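Long-range contacts in PT26-6P (PDB 2WB7), which is of unknown function but is encoded by a mobile genetic element of a euryarchaeon and folds into three domains, two immunoglobulin-like and one helical: residues 28-33 with 229-234; 73-78 with 115-120; 103-108 with 363-368; 277-282 with 341-346; 482-487 with 518-523. All blocks are in the same frame, centred on the assembly; numbering follows the deposited sequence.

Interaction 1: 28-33 with 229-234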
# COMPACT_ATOMS: atom_id res chain seq x y z
N ALA A 28 -8.27 -4.69 6.25
CA ALA A 28 -7.20 -4.22 7.12
C ALA A 28 -6.51 -5.41 7.78
O ALA A 28 -5.30 -5.59 7.67
CB ALA A 28 -7.77 -3.31 8.17
N ALA A 29 -7.31 -6.22 8.48
CA ALA A 29 -6.81 -7.43 9.12
C ALA A 29 -6.04 -8.30 8.13
O ALA A 29 -4.93 -8.74 8.40
CB ALA A 29 -7.96 -8.20 9.69
N GLU A 30 -6.65 -8.55 6.99
CA GLU A 30 -6.00 -9.39 5.99
C GLU A 30 -4.66 -8.81 5.56
O GLU A 30 -3.68 -9.53 5.44
CB GLU A 30 -6.91 -9.58 4.78
CG GLU A 30 -6.23 -10.27 3.63
CD GLU A 30 -7.07 -10.24 2.35
OE1 GLU A 30 -8.24 -9.80 2.43
OE2 GLU A 30 -6.54 -10.65 1.29
N LEU A 31 -4.63 -7.51 5.31
CA LEU A 31 -3.42 -6.84 4.84
C LEU A 31 -2.34 -6.84 5.90
O LEU A 31 -1.17 -7.06 5.61
CB LEU A 31 -3.73 -5.40 4.42
CG LEU A 31 -2.70 -4.81 3.46
CD1 LEU A 31 -2.66 -5.67 2.22
CD2 LEU A 31 -3.05 -3.39 3.08
N THR A 32 -2.74 -6.58 7.14
CA THR A 32 -1.82 -6.58 8.27
C THR A 32 -1.13 -7.93 8.43
O THR A 32 0.08 -7.99 8.63
CB THR A 32 -2.51 -6.23 9.60
OG1 THR A 32 -2.75 -4.82 9.67
CG2 THR A 32 -1.63 -6.62 10.76
N ALA A 33 -1.90 -9.02 8.36
CA ALA A 33 -1.35 -10.36 8.42
C ALA A 33 -0.26 -10.50 7.38
O ALA A 33 0.82 -10.97 7.67
CB ALA A 33 -2.42 -11.39 8.19
N THR A 229 -1.96 -6.65 -1.51
CA THR A 229 -3.20 -6.87 -2.23
C THR A 229 -4.26 -7.37 -1.28
O THR A 229 -3.98 -8.22 -0.46
CB THR A 229 -2.99 -7.96 -3.27
OG1 THR A 229 -2.20 -7.44 -4.34
CG2 THR A 229 -4.32 -8.46 -3.80
N ILE A 230 -5.48 -6.84 -1.39
CA ILE A 230 -6.61 -7.46 -0.70
C ILE A 230 -7.39 -8.36 -1.67
O ILE A 230 -7.53 -8.04 -2.85
CB ILE A 230 -7.55 -6.43 -0.06
CG1 ILE A 230 -8.04 -5.43 -1.10
CG2 ILE A 230 -6.84 -5.69 1.06
CD1 ILE A 230 -9.11 -4.48 -0.55
N ASP A 231 -7.87 -9.49 -1.17
CA ASP A 231 -8.61 -10.43 -2.01
C ASP A 231 -9.92 -9.81 -2.45
O ASP A 231 -10.74 -9.42 -1.61
CB ASP A 231 -8.91 -11.73 -1.25
CG ASP A 231 -7.65 -12.49 -0.86
OD1 ASP A 231 -6.69 -12.53 -1.67
OD2 ASP A 231 -7.63 -13.06 0.26
N GLY A 232 -10.14 -9.73 -3.76
CA GLY A 232 -11.40 -9.21 -4.27
C GLY A 232 -11.49 -7.69 -4.36
O GLY A 232 -12.50 -7.17 -4.85
N GLY A 233 -10.45 -6.98 -3.90
CA GLY A 233 -10.40 -5.53 -4.09
C GLY A 233 -10.53 -5.20 -5.56
O GLY A 233 -10.08 -5.97 -6.41
N MSE A 234 -11.13 -4.06 -5.89
CA MSE A 234 -11.43 -3.76 -7.28
C MSE A 234 -10.46 -2.81 -7.98
O MSE A 234 -9.70 -2.10 -7.33
CB MSE A 234 -12.86 -3.22 -7.43
CG MSE A 234 -13.51 -3.68 -8.73
SE MSE A 234 -15.06 -2.70 -9.26
CE MSE A 234 -14.22 -0.96 -9.48
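Helix 21-34 comes nearest to the irregular chain of 229-234 at Leu31 and Ile230, whose CA atoms are 6.4 Å apart, and from Ile230 to Gly233 that chain makes a type II beta turn. The space between is spanned by Glu30. Its CG stands anti to the backbone N (chi1 172°) and the chain runs on extended, which carries the carboxylate straight off the helix to the turn. There OE2 accepts the amide of Asp231, with N to OE2 3.0 Å; the N-H arrives on the syn side of the carboxylate, 21° out of its plane. Lys34, a helical turn further on, forms a salt bridge with the same OE2 and also donates to Thr229 O. An N-terminal helix is thus fastened to the loop that leads into strand 253-261 of the second immunoglobulin-like domain, while Ala28 on the far side of the helix rests on Ile267 and Ile269 of that domain's sheet. Next to the amide bond the Asp231 carboxylate slants across that of Glu30, their planes 36° apart. The two lie close, though their exact separation is doubtful at this resolution, and Lys34 would probably offset their like charge. An alanine in place of Glu30 would be likely to leave the Asp231 amide without its acceptor and Lys34 without its carboxylate mate. Beside this polar bridge, Leu31 CD1 lies over the backbone of Thr229 and, more loosely, 4.3 Å from Ile230 CG2, with Tyr259 also against the leucine.

Interaction 2: 73-78 with 115-120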
# COMPACT_ATOMS: atom_id res chain seq x y z
N LEU A 73 22.65 -8.15 24.64
CA LEU A 73 23.99 -8.16 25.22
C LEU A 73 24.19 -9.37 26.15
O LEU A 73 23.48 -9.50 27.14
CB LEU A 73 24.20 -6.89 26.03
CG LEU A 73 23.85 -5.56 25.36
CD1 LEU A 73 24.24 -4.40 26.26
CD2 LEU A 73 24.56 -5.46 24.03
N GLU A 74 25.14 -10.24 25.83
CA GLU A 74 25.50 -11.33 26.73
C GLU A 74 26.73 -11.01 27.56
O GLU A 74 27.81 -10.76 27.03
CB GLU A 74 25.79 -12.62 25.96
CG GLU A 74 24.84 -12.88 24.82
CD GLU A 74 25.49 -13.73 23.71
OE1 GLU A 74 24.97 -13.71 22.56
OE2 GLU A 74 26.54 -14.38 23.99
N ILE A 75 26.58 -11.03 28.88
CA ILE A 75 27.73 -11.04 29.77
C ILE A 75 28.15 -12.49 30.01
O ILE A 75 27.45 -13.23 30.70
CB ILE A 75 27.42 -10.36 31.10
CG1 ILE A 75 26.47 -9.17 30.91
CG2 ILE A 75 28.70 -9.94 31.79
CD1 ILE A 75 26.98 -8.09 30.02
N PRO A 76 29.29 -12.91 29.43
CA PRO A 76 29.72 -14.29 29.65
C PRO A 76 30.18 -14.49 31.09
O PRO A 76 30.64 -13.54 31.72
CB PRO A 76 30.91 -14.45 28.70
CG PRO A 76 31.32 -13.08 28.28
CD PRO A 76 30.32 -12.09 28.78
N ASN A 77 30.04 -15.70 31.60
CA ASN A 77 30.49 -16.01 32.95
C ASN A 77 31.98 -15.71 33.14
O ASN A 77 32.73 -15.69 32.17
CB ASN A 77 30.21 -17.48 33.27
CG ASN A 77 29.84 -17.69 34.71
OD1 ASN A 77 30.30 -16.96 35.60
ND2 ASN A 77 28.99 -18.68 34.96
N GLN A 78 32.41 -15.49 34.38
CA GLN A 78 33.84 -15.25 34.64
C GLN A 78 34.47 -16.32 35.55
O GLN A 78 33.79 -16.95 36.36
CB GLN A 78 34.02 -13.86 35.27
CG GLN A 78 34.96 -12.96 34.49
CD GLN A 78 34.40 -12.60 33.12
OE1 GLN A 78 33.29 -12.08 33.01
NE2 GLN A 78 35.16 -12.89 32.07
N GLY A 115 25.42 -2.42 40.36
CA GLY A 115 26.42 -3.40 40.75
C GLY A 115 27.15 -4.07 39.61
O GLY A 115 28.08 -4.86 39.83
N GLY A 116 26.77 -3.77 38.37
CA GLY A 116 27.36 -4.48 37.24
C GLY A 116 26.74 -5.85 37.05
O GLY A 116 25.78 -6.21 37.74
N TYR A 117 27.29 -6.63 36.11
CA TYR A 117 26.68 -7.88 35.68
C TYR A 117 27.71 -8.97 35.62
O TYR A 117 28.85 -8.72 35.26
CB TYR A 117 26.09 -7.71 34.26
CG TYR A 117 24.97 -6.69 34.17
CD1 TYR A 117 25.23 -5.38 33.84
CD2 TYR A 117 23.66 -7.05 34.45
CE1 TYR A 117 24.23 -4.45 33.77
CE2 TYR A 117 22.64 -6.13 34.39
CZ TYR A 117 22.93 -4.83 34.05
OH TYR A 117 21.94 -3.89 33.99
N ILE A 118 27.31 -10.19 35.95
CA ILE A 118 28.13 -11.35 35.63
C ILE A 118 27.24 -12.49 35.17
O ILE A 118 26.13 -12.62 35.65
CB ILE A 118 28.99 -11.79 36.84
CG1 ILE A 118 29.91 -12.93 36.42
CG2 ILE A 118 28.10 -12.15 38.03
CD1 ILE A 118 31.29 -12.83 37.02
N ALA A 119 27.72 -13.30 34.23
CA ALA A 119 26.91 -14.36 33.61
C ALA A 119 25.43 -13.97 33.48
O ALA A 119 24.60 -14.41 34.28
CB ALA A 119 27.06 -15.66 34.38
N ASP A 120 25.11 -13.16 32.47
CA ASP A 120 23.78 -12.58 32.34
C ASP A 120 23.43 -12.22 30.90
O ASP A 120 24.30 -12.23 30.02
CB ASP A 120 23.67 -11.33 33.19
CG ASP A 120 22.33 -11.22 33.85
OD1 ASP A 120 21.41 -11.94 33.38
OD2 ASP A 120 22.20 -10.45 34.83
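The pairing of strands 66-75 and 120-129 in the first immunoglobulin-like domain begins here, where Ile75 and Asp120 form an antiparallel hydrogen-bonded pair. Ile75 N gives its hydrogen to Asp120 O at 2.8 Å, and Asp120 N returns one to Ile75 O at 2.9 Å. The same Ile75 O lies 3.2 Å from Ala119 CA in a CA-H...O contact. The two branches of Ile75 then divide the work. CG1, beside the backbone N (chi1 -35°), reaches Tyr117 CB at 3.7 Å, while CG2 lies against the carbonyl of Tyr117. Beyond Ile75 the paired hydrogen bonds stop and side-chain contacts follow: the methyl of Ala119 meets the amide of Asn77, 3.5 Å from CB to CG, and Ile118 CD1 lies on Gln78 CB. The phenol of Tyr117 leads away toward Leu122, its OH bonded to the amide of Arg113. Chemically, the contact has a polar backbone seam of two reciprocal bonds beside a mostly apolar patch; the two bonds probably hold the register, while the methyl and methylene contacts, which have no directional demand, add packing.

Interaction 3: 103-108 with 363-368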
# COMPACT_ATOMS: atom_id res chain seq x y z
N TRP A 103 18.86 9.03 14.03
CA TRP A 103 17.99 8.44 15.04
C TRP A 103 18.76 7.85 16.20
O TRP A 103 18.21 7.07 16.99
CB TRP A 103 17.08 7.39 14.41
CG TRP A 103 16.35 7.94 13.25
CD1 TRP A 103 16.31 7.44 11.98
CD2 TRP A 103 15.59 9.14 13.24
NE1 TRP A 103 15.55 8.26 11.18
CE2 TRP A 103 15.09 9.31 11.93
CE3 TRP A 103 15.26 10.08 14.22
CZ2 TRP A 103 14.28 10.39 11.57
CZ3 TRP A 103 14.46 11.16 13.86
CH2 TRP A 103 13.98 11.30 12.54
N THR A 104 20.04 8.21 16.30
CA THR A 104 20.90 7.80 17.40
C THR A 104 20.10 7.68 18.69
O THR A 104 19.35 8.58 19.05
CB THR A 104 22.04 8.81 17.62
OG1 THR A 104 22.57 9.22 16.35
CG2 THR A 104 23.15 8.17 18.43
N ARG A 105 20.27 6.55 19.36
CA ARG A 105 19.58 6.30 20.62
C ARG A 105 20.66 6.04 21.64
O ARG A 105 21.61 5.31 21.36
CB ARG A 105 18.70 5.06 20.49
CG ARG A 105 17.43 5.07 21.33
CD ARG A 105 17.74 5.09 22.81
NE ARG A 105 16.58 4.74 23.61
CZ ARG A 105 16.56 4.78 24.94
NH1 ARG A 105 17.64 5.15 25.61
NH2 ARG A 105 15.46 4.44 25.59
N VAL A 106 20.53 6.63 22.82
CA VAL A 106 21.52 6.40 23.86
C VAL A 106 20.91 5.97 25.19
O VAL A 106 20.02 6.63 25.73
CB VAL A 106 22.41 7.64 24.07
CG1 VAL A 106 23.02 7.63 25.46
CG2 VAL A 106 23.49 7.71 22.99
N TRP A 107 21.40 4.84 25.70
CA TRP A 107 21.10 4.40 27.06
C TRP A 107 22.29 4.77 27.94
O TRP A 107 23.42 4.31 27.71
CB TRP A 107 20.88 2.88 27.10
CG TRP A 107 19.67 2.37 26.34
CD1 TRP A 107 18.41 2.19 26.83
CD2 TRP A 107 19.64 1.94 24.96
NE1 TRP A 107 17.59 1.69 25.84
CE2 TRP A 107 18.31 1.53 24.69
CE3 TRP A 107 20.58 1.88 23.94
CZ2 TRP A 107 17.92 1.07 23.44
CZ3 TRP A 107 20.19 1.42 22.70
CH2 TRP A 107 18.87 1.01 22.46
N ASN A 108 22.07 5.63 28.93
CA ASN A 108 23.15 6.00 29.82
C ASN A 108 23.17 5.11 31.05
O ASN A 108 22.23 4.34 31.29
CB ASN A 108 23.12 7.48 30.19
CG ASN A 108 21.89 7.86 30.98
OD1 ASN A 108 21.22 7.02 31.59
ND2 ASN A 108 21.58 9.16 30.98
N VAL A 363 6.14 8.39 15.23
CA VAL A 363 6.32 7.30 16.16
C VAL A 363 7.15 7.87 17.29
O VAL A 363 8.28 8.33 17.06
CB VAL A 363 7.10 6.17 15.51
CG1 VAL A 363 7.41 5.09 16.52
CG2 VAL A 363 6.32 5.63 14.31
N GLU A 364 6.60 7.89 18.50
CA GLU A 364 7.35 8.40 19.65
C GLU A 364 8.05 7.29 20.41
O GLU A 364 7.41 6.49 21.11
CB GLU A 364 6.48 9.20 20.61
CG GLU A 364 7.36 10.15 21.41
CD GLU A 364 7.01 10.25 22.90
OE1 GLU A 364 5.83 10.03 23.29
OE2 GLU A 364 7.94 10.58 23.67
N ARG A 365 9.37 7.25 20.27
CA ARG A 365 10.21 6.26 20.90
C ARG A 365 10.29 6.49 22.40
O ARG A 365 10.20 7.63 22.88
CB ARG A 365 11.60 6.36 20.29
CG ARG A 365 12.37 5.10 20.29
CD ARG A 365 13.48 5.20 19.26
NE ARG A 365 14.29 6.39 19.50
CZ ARG A 365 15.44 6.65 18.89
NH1 ARG A 365 15.93 5.80 18.00
NH2 ARG A 365 16.11 7.75 19.17
N ASP A 366 10.46 5.41 23.16
CA ASP A 366 10.46 5.50 24.62
C ASP A 366 11.43 6.56 25.15
O ASP A 366 11.21 7.09 26.23
CB ASP A 366 10.76 4.14 25.26
CG ASP A 366 12.07 3.55 24.75
OD1 ASP A 366 12.67 4.14 23.81
OD2 ASP A 366 12.50 2.51 25.30
N ASP A 367 12.49 6.86 24.41
CA ASP A 367 13.42 7.92 24.82
C ASP A 367 12.94 9.34 24.50
O ASP A 367 13.66 10.31 24.70
CB ASP A 367 14.80 7.71 24.19
CG ASP A 367 14.81 7.97 22.69
OD1 ASP A 367 13.72 7.92 22.07
OD2 ASP A 367 15.90 8.20 22.14
N GLY A 368 11.71 9.46 24.01
CA GLY A 368 11.15 10.80 23.76
C GLY A 368 11.44 11.36 22.38
O GLY A 368 10.78 12.30 21.93
O HOH W 1 14.59 2.94 22.64
O HOH W 2 18.54 8.76 23.53
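Two arginines, Arg105 and Arg365, cross at a slant, their guanidinium planes 51° apart, and each uses its edge for bonds and a face for packing. CG of Arg105 lies over the centre of one face of the Arg365 guanidinium, 3.5 Å above the plane. In that plane, at the edge, is Trp103 O, which NH1 and NH2 of Arg365 grip together end-on at 2.8 Å and 3.1 Å; NH2 also makes a weak bond to Thr104 O. Arg365 is steered there by a bend at chi3 (54°) and steadied from its own segment by a salt bridge to Asp367, OD1 accepting from NE at 3.0 Å and OD2 weakly from NH2. On the Arg105 guanidinium, Asp367 CB lies toward the rim of one face and Trp107 NE1 over the centre of the opposite one. Asp367 and Arg105 run alongside each other head to tail, their planes nearly parallel, 15° apart, and the long approach of Arg105 NE to Asp367 OD2 is one of charges alone. Asp366 instead meets the edge, its OD1 taking a weak salt-bridge hydrogen bond from Arg105 NH2 at 3.3 Å. One water links Arg105 NE to Asp366 OD1, another Val106 N to Asp367 OD2. With two aspartates so near, the like charges of the arginines are probably partly offset. Arg365 NH1 also donates to Val127 O. The arrangement is a salt-bridge network at a domain interface: the type I turn Arg365-Gly368, joining strands 350-364 and 370-379 of the second immunoglobulin-like domain, is pressed against strand 104-108 of the first.

Interaction 4: 277-282 with 341-346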
# COMPACT_ATOMS: atom_id res chain seq x y z
N VAL A 277 -17.50 8.43 -13.33
CA VAL A 277 -17.69 8.98 -14.67
C VAL A 277 -17.55 10.48 -14.60
O VAL A 277 -17.89 11.08 -13.58
CB VAL A 277 -19.10 8.66 -15.22
CG1 VAL A 277 -19.16 9.00 -16.69
CG2 VAL A 277 -19.45 7.20 -14.99
N LEU A 278 -17.05 11.09 -15.67
CA LEU A 278 -16.96 12.56 -15.73
C LEU A 278 -18.33 13.19 -15.51
O LEU A 278 -19.36 12.64 -15.91
CB LEU A 278 -16.36 13.04 -17.05
CG LEU A 278 -14.86 12.83 -17.27
CD1 LEU A 278 -14.41 13.37 -18.62
CD2 LEU A 278 -14.03 13.44 -16.14
N ASN A 279 -18.33 14.35 -14.87
CA ASN A 279 -19.55 15.05 -14.47
C ASN A 279 -20.45 14.30 -13.53
O ASN A 279 -21.57 14.74 -13.28
CB ASN A 279 -20.37 15.56 -15.67
CG ASN A 279 -19.85 16.89 -16.16
OD1 ASN A 279 -19.21 17.65 -15.41
ND2 ASN A 279 -20.07 17.17 -17.44
N SER A 280 -19.96 13.20 -12.98
CA SER A 280 -20.73 12.51 -11.95
C SER A 280 -20.03 12.54 -10.58
O SER A 280 -18.91 13.03 -10.45
CB SER A 280 -21.02 11.10 -12.41
OG SER A 280 -22.37 10.78 -12.12
N THR A 281 -20.71 12.05 -9.56
CA THR A 281 -20.20 12.08 -8.19
C THR A 281 -19.93 10.68 -7.68
O THR A 281 -20.71 9.77 -7.95
CB THR A 281 -21.24 12.70 -7.23
OG1 THR A 281 -21.44 14.08 -7.56
CG2 THR A 281 -20.76 12.60 -5.80
N ALA A 282 -18.85 10.51 -6.92
CA ALA A 282 -18.51 9.24 -6.25
C ALA A 282 -18.18 9.43 -4.76
O ALA A 282 -17.67 10.48 -4.36
CB ALA A 282 -17.35 8.55 -6.98
N THR A 341 -16.03 13.10 -0.82
CA THR A 341 -17.00 13.08 -1.90
C THR A 341 -16.36 13.65 -3.16
O THR A 341 -15.92 14.80 -3.17
CB THR A 341 -18.22 13.92 -1.53
OG1 THR A 341 -18.92 13.26 -0.46
CG2 THR A 341 -19.15 14.08 -2.72
N ALA A 342 -16.29 12.86 -4.21
CA ALA A 342 -15.70 13.36 -5.45
C ALA A 342 -16.76 13.77 -6.48
O ALA A 342 -17.61 12.97 -6.87
CB ALA A 342 -14.80 12.31 -6.05
N HIS A 343 -16.70 15.02 -6.94
CA HIS A 343 -17.44 15.36 -8.15
C HIS A 343 -16.49 15.54 -9.31
O HIS A 343 -15.64 16.45 -9.30
CB HIS A 343 -18.34 16.59 -8.02
CG HIS A 343 -19.18 16.81 -9.23
ND1 HIS A 343 -20.33 16.09 -9.47
CD2 HIS A 343 -19.00 17.60 -10.32
CE1 HIS A 343 -20.84 16.45 -10.64
NE2 HIS A 343 -20.05 17.36 -11.17
N TYR A 344 -16.62 14.69 -10.32
CA TYR A 344 -15.67 14.67 -11.42
C TYR A 344 -16.00 15.71 -12.47
O TYR A 344 -16.15 15.38 -13.65
CB TYR A 344 -15.61 13.29 -12.03
CG TYR A 344 -15.22 12.23 -11.02
CD1 TYR A 344 -14.06 12.37 -10.26
CD2 TYR A 344 -15.99 11.09 -10.83
CE1 TYR A 344 -13.68 11.41 -9.35
CE2 TYR A 344 -15.63 10.12 -9.92
CZ TYR A 344 -14.46 10.29 -9.19
OH TYR A 344 -14.09 9.33 -8.28
N THR A 345 -16.11 16.96 -12.04
CA THR A 345 -16.40 18.07 -12.93
C THR A 345 -15.64 17.97 -14.23
O THR A 345 -14.43 17.84 -14.23
CB THR A 345 -16.03 19.41 -12.29
OG1 THR A 345 -16.71 19.54 -11.04
CG2 THR A 345 -16.45 20.55 -13.20
N ASP A 346 -16.37 18.02 -15.34
CA ASP A 346 -15.72 18.01 -16.64
C ASP A 346 -15.58 19.43 -17.18
O ASP A 346 -16.55 20.16 -17.23
CB ASP A 346 -16.51 17.15 -17.63
CG ASP A 346 -15.70 16.78 -18.86
OD1 ASP A 346 -14.53 17.20 -18.96
OD2 ASP A 346 -16.22 16.08 -19.75
O HOH W 3 -20.65 18.57 -13.42
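The imidazole of His343 has Thr281 OG1, Thr345 OG1 and a water around its rim in the ring plane, while Asn279 O and Ser280 O approach it obliquely. ND1 and Thr281 OG1 share a hydrogen bond of 3.0 Å, and on the far side of the ring the water joins NE2 to Asn279 OD1. His343 CG is anti to the backbone N (chi1 -174°), which brings the ring back over the neighbouring turn. The other ring, Tyr344, has Val277 O at its edge, 3.3 Å from CD2, and Ala282 CB obliquely placed 3.8 Å from CE2; it also meets the ring of Tyr353, and its hydroxyl bonds to Tyr284 and His276. Here strand 281-290 pairs with strand 336-343, outermost in the antiparallel sheet of the second immunoglobulin-like domain. Thr281 and His343 make a non-hydrogen-bonded pair; Ala282 and Ala342 are the hydrogen-bonded one, bonded both ways. Where regular pairing ends, a type II turn from Val277 to Ser280 faces an inverse gamma turn centred on Tyr344. Tyr344 N reaches Ser280 O in a nearly straight bond of 2.8 Å, and Asn279 N answers to Tyr344 O at 2.7 Å. Asn279, at positive phi, adds its side chain: OD1 accepts Asp346 N at 2.9 Å, from above the amide plane, so a backbone N-H and the water both grip it. Alongside, Leu278 CD1 lies against the Asp346 carboxylate.

Interaction 5: 482-487 with 518-523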
# COMPACT_ATOMS: atom_id res chain seq x y z
N LYS A 482 -23.07 -7.30 -25.23
CA LYS A 482 -23.06 -6.22 -24.25
C LYS A 482 -21.68 -6.00 -23.61
O LYS A 482 -21.17 -4.86 -23.54
CB LYS A 482 -24.07 -6.52 -23.17
CG LYS A 482 -24.57 -5.29 -22.46
CD LYS A 482 -25.52 -5.69 -21.37
CE LYS A 482 -26.04 -4.49 -20.61
NZ LYS A 482 -26.67 -5.01 -19.36
N LYS A 483 -21.08 -7.09 -23.13
CA LYS A 483 -19.76 -7.04 -22.50
C LYS A 483 -18.68 -6.66 -23.49
O LYS A 483 -17.71 -5.98 -23.13
CB LYS A 483 -19.40 -8.37 -21.87
CG LYS A 483 -20.53 -9.05 -21.17
CD LYS A 483 -21.11 -8.27 -20.03
CE LYS A 483 -21.67 -9.26 -19.00
NZ LYS A 483 -23.06 -8.93 -18.56
N HIS A 484 -18.80 -7.12 -24.74
CA HIS A 484 -17.87 -6.69 -25.78
C HIS A 484 -17.95 -5.18 -25.95
O HIS A 484 -16.92 -4.53 -26.07
CB HIS A 484 -18.11 -7.40 -27.13
CG HIS A 484 -17.49 -8.76 -27.23
ND1 HIS A 484 -16.19 -9.03 -26.86
CD2 HIS A 484 -18.01 -9.94 -27.66
CE1 HIS A 484 -15.93 -10.31 -27.05
NE2 HIS A 484 -17.02 -10.89 -27.52
N GLU A 485 -19.15 -4.61 -25.95
CA GLU A 485 -19.24 -3.15 -26.07
C GLU A 485 -18.60 -2.45 -24.87
O GLU A 485 -17.98 -1.39 -25.03
CB GLU A 485 -20.68 -2.65 -26.25
CG GLU A 485 -20.67 -1.21 -26.73
CD GLU A 485 -21.92 -0.39 -26.36
OE1 GLU A 485 -22.91 -0.97 -25.87
OE2 GLU A 485 -21.88 0.86 -26.57
N MSE A 486 -18.75 -3.04 -23.69
CA MSE A 486 -18.17 -2.51 -22.47
C MSE A 486 -16.64 -2.54 -22.53
O MSE A 486 -15.97 -1.57 -22.14
CB MSE A 486 -18.67 -3.32 -21.28
CG MSE A 486 -20.13 -3.06 -20.92
SE MSE A 486 -20.80 -4.49 -19.76
CE MSE A 486 -22.42 -3.69 -19.02
N ALA A 487 -16.11 -3.66 -23.03
CA ALA A 487 -14.69 -3.84 -23.25
C ALA A 487 -14.14 -2.79 -24.22
O ALA A 487 -13.16 -2.11 -23.93
CB ALA A 487 -14.45 -5.22 -23.78
N ASN A 518 -13.08 -11.23 -21.84
CA ASN A 518 -13.09 -12.64 -21.50
C ASN A 518 -14.42 -13.10 -20.94
O ASN A 518 -14.83 -14.25 -21.15
CB ASN A 518 -11.94 -13.00 -20.54
CG ASN A 518 -10.57 -12.77 -21.16
OD1 ASN A 518 -9.56 -12.73 -20.45
ND2 ASN A 518 -10.53 -12.63 -22.47
N LEU A 519 -15.11 -12.23 -20.22
CA LEU A 519 -16.42 -12.60 -19.71
C LEU A 519 -17.33 -12.82 -20.91
O LEU A 519 -18.09 -13.81 -20.95
CB LEU A 519 -16.98 -11.51 -18.80
CG LEU A 519 -18.35 -11.80 -18.18
CD1 LEU A 519 -18.38 -13.18 -17.59
CD2 LEU A 519 -18.68 -10.78 -17.14
N ALA A 520 -17.24 -11.92 -21.89
CA ALA A 520 -18.03 -12.06 -23.11
C ALA A 520 -17.87 -13.45 -23.72
O ALA A 520 -18.85 -14.12 -24.04
CB ALA A 520 -17.68 -10.99 -24.12
N LYS A 521 -16.62 -13.88 -23.89
CA LYS A 521 -16.33 -15.12 -24.58
C LYS A 521 -16.87 -16.34 -23.84
O LYS A 521 -16.99 -17.41 -24.42
CB LYS A 521 -14.84 -15.29 -24.79
CG LYS A 521 -14.19 -14.15 -25.52
CD LYS A 521 -12.72 -14.44 -25.73
CE LYS A 521 -12.03 -13.27 -26.38
NZ LYS A 521 -12.54 -13.01 -27.76
N GLU A 522 -17.19 -16.19 -22.57
CA GLU A 522 -17.74 -17.33 -21.86
C GLU A 522 -19.13 -17.66 -22.36
O GLU A 522 -19.62 -18.77 -22.18
CB GLU A 522 -17.77 -17.08 -20.36
CG GLU A 522 -16.42 -17.21 -19.72
CD GLU A 522 -16.45 -16.69 -18.32
OE1 GLU A 522 -17.56 -16.42 -17.81
OE2 GLU A 522 -15.37 -16.53 -17.71
N TYR A 523 -19.76 -16.68 -23.00
CA TYR A 523 -21.10 -16.85 -23.52
C TYR A 523 -21.15 -17.28 -24.99
O TYR A 523 -22.18 -17.76 -25.46
CB TYR A 523 -21.88 -15.56 -23.30
CG TYR A 523 -22.04 -15.31 -21.84
CD1 TYR A 523 -23.06 -15.93 -21.13
CD2 TYR A 523 -21.15 -14.50 -21.15
CE1 TYR A 523 -23.22 -15.73 -19.79
CE2 TYR A 523 -21.31 -14.30 -19.80
CZ TYR A 523 -22.34 -14.92 -19.13
OH TYR A 523 -22.49 -14.73 -17.80
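Lys483 and His484 face Ala520 across an antiparallel helical hairpin, helices 471-499 and 503-523 of the helical domain, whose local axes come within 8.3 Å at an angle of 162°. The lysine begins with CB against Ala520 CB, 3.9 Å away. A bend at chi2 (-61°) then carries the chain obliquely across Leu519, where CE touches CD2 at 3.8 Å, and a second at chi4 directs NZ to salt bridges with Asp7 and Asp9 near the chain's start. His484 supplies the flat surface. The methyl of Ala520 sits over the centre of one ring face in a CH-pi contact, CB to centroid 3.5 Å and only 10° off the ring normal. Both ring nitrogens are bonded as well, ND1 to Glu454 of helix 442-465 and NE2 to Glu524, which should hold the ring's rotation; the two glutamates would probably favour protonation, though Lys521 nearby works against it. A leucine in its place would probably leave both glutamates without their partner and Ala520 without its flat seat. The NZ end of Lys521 comes to the ring's edge, close to the imidazole plane, 4.4 Å from His484 CE1.

The five contacts are strung along an elongated chain and none touches another. Interactions 2 and 3 share one side of the chain's centre, their nearest atoms about 8 Å apart; interaction 2 lies within the first immunoglobulin-like domain, and interaction 3 joins that domain to the second. Interactions 3 and 4 both reach the same eight-stranded antiparallel sheet, 47 Å apart between centres, with interaction 4 nested inside the loop that interaction 3 closes. Interaction 1 sets the N-terminal helix against this second domain, about 10 Å from interaction 4 between nearest atoms. Interaction 5, in the helical domain, lies 72 Å from interaction 2 between centres, the widest separation in the set.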